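Local coordinates for protein phthiocerol synthesis polyketide synthase type I PpsC (Mycobacterium tuberculosis, PDB 7AHB) that probably loads extender units onto the acyl carrier protein through its acyltransferase domain during phthiocerol chain assembly, at residues 272-275 and 276-280. Residues are numbered along the deposited sequence; the frame is centred on the assembly and turned at random.
Sequences YADL and GISLG
The carboxylate of D274 grips the turn it opens and the residue just after that turn, using one oxygen for the backbone and the other for a side chain. G276 N donates to D274 OD1 at 2.9 Å, and S278 OG donates to D274 OD2 at 2.7 Å. Neither donor lies in the carboxylate plane: the G276 nitrogen stands 56° out of it and S278 OG 36°. A chi1 of 73° tucks D274 CG between its own N and C, which brings the carboxylate back over the chain. I277 N bonds to D274 O (3.3 Å), closing a type I' turn from D274 to I277; L275 and G276 occupy its corners with positive phi. A type I turn, Y272 to L275, overlaps it by sharing D274 and L275, and is closed by L275 N on Y272 O.

The more enclosed side is that of buried L275, whose CB makes an apolar contact with I277 CD1 at 4.0 Å; both side chains lie against H306 of helix 300-308. The Y272 ring leaves on another side, lies obliquely by G276 CA, and has its OH hydrogen-bonded to H289. The outer side, with D274 and S278, is exposed and touches a crystal neighbour. The two turns sit in the loop between strand 267-269 and helix 287-295. Their chemistry implies an exposed acid held by two donors, on a loop whose L275 side is buried, with both carboxylate oxygens engaged and the acid's rotation probably restricted.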
loop_
_atom_site.group_PDB
_atom_site.type_symbol
_atom_site.label_atom_id
_atom_site.label_comp_id
_atom_site.label_asym_id
_atom_site.label_seq_id
_atom_site.Cartn_x
_atom_site.Cartn_y
_atom_site.Cartn_z
ATOM N N TYR A 272 12.289 -6.981 0.964
ATOM C CA TYR A 272 13.525 -7.639 1.359
ATOM C C TYR A 272 13.964 -7.149 2.731
ATOM O O TYR A 272 13.722 -5.996 3.104
ATOM C CB TYR A 272 14.663 -7.373 0.340
ATOM C CG TYR A 272 14.311 -7.703 -1.083
ATOM C CD1 TYR A 272 14.331 -9.011 -1.534
ATOM C CD2 TYR A 272 13.974 -6.699 -1.982
ATOM C CE1 TYR A 272 13.998 -9.322 -2.838
ATOM C CE2 TYR A 272 13.632 -7.005 -3.305
ATOM C CZ TYR A 272 13.647 -8.313 -3.716
ATOM O OH TYR A 272 13.320 -8.616 -5.010
ATOM N N ALA A 273 14.664 -8.019 3.458
ATOM C CA ALA A 273 15.185 -7.625 4.762
ATOM C C ALA A 273 16.104 -6.416 4.648
ATOM O O ALA A 273 16.121 -5.554 5.536
ATOM C CB ALA A 273 15.918 -8.794 5.406
ATOM N N ASP A 274 16.867 -6.330 3.559
ATOM C CA ASP A 274 17.805 -5.233 3.357
ATOM C C ASP A 274 17.160 -4.030 2.677
ATOM O O ASP A 274 17.864 -3.114 2.242
ATOM C CB ASP A 274 19.017 -5.716 2.555
ATOM C CG ASP A 274 18.715 -5.952 1.086
ATOM O OD1 ASP A 274 17.543 -5.956 0.694
ATOM O OD2 ASP A 274 19.691 -6.143 0.322
ATOM N N LEU A 275 15.837 -4.015 2.583
ATOM C CA LEU A 275 15.043 -2.931 2.017
ATOM C C LEU A 275 15.374 -2.656 0.557
ATOM O O LEU A 275 14.953 -1.615 0.018
ATOM C CB LEU A 275 15.188 -1.642 2.852
ATOM C CG LEU A 275 14.945 -1.813 4.358
ATOM C CD1 LEU A 275 15.067 -0.492 5.090
ATOM C CD2 LEU A 275 13.589 -2.450 4.601
ATOM N N GLY A 276 16.088 -3.564 -0.100
ATOM C CA GLY A 276 16.484 -3.358 -1.483
ATOM C C GLY A 276 17.378 -2.160 -1.722
ATOM O O GLY A 276 17.325 -1.555 -2.806
ATOM N N ILE A 277 18.226 -1.814 -0.755
ATOM C CA ILE A 277 19.045 -0.612 -0.900
ATOM C C ILE A 277 20.492 -0.889 -0.518
ATOM O O ILE A 277 21.224 0.024 -0.106
ATOM C CB ILE A 277 18.498 0.559 -0.059
ATOM C CG1 ILE A 277 18.497 0.149 1.406
ATOM C CG2 ILE A 277 17.116 0.977 -0.530
ATOM C CD1 ILE A 277 17.967 1.231 2.346
ATOM N N SER A 278 20.919 -2.138 -0.647
ATOM C CA SER A 278 22.296 -2.483 -0.336
ATOM C C SER A 278 23.240 -1.900 -1.377
ATOM O O SER A 278 22.875 -1.695 -2.533
ATOM C CB SER A 278 22.467 -4.002 -0.274
ATOM O OG SER A 278 21.808 -4.542 0.876
ATOM N N LEU A 279 24.467 -1.630 -0.951
ATOM C CA LEU A 279 25.519 -1.231 -1.872
ATOM C C LEU A 279 25.643 -2.256 -2.986
ATOM O O LEU A 279 25.397 -3.453 -2.787
ATOM C CB LEU A 279 26.837 -1.109 -1.122
ATOM C CG LEU A 279 26.979 0.075 -0.168
ATOM C CD1 LEU A 279 28.268 -0.047 0.661
ATOM C CD2 LEU A 279 27.018 1.402 -0.913
ATOM N N GLY A 280 26.029 -1.778 -4.168
ATOM C CA GLY A 280 26.161 -2.645 -5.329
ATOM C C GLY A 280 25.001 -2.511 -6.309
ATOM O O GLY A 280 24.551 -1.397 -6.601
#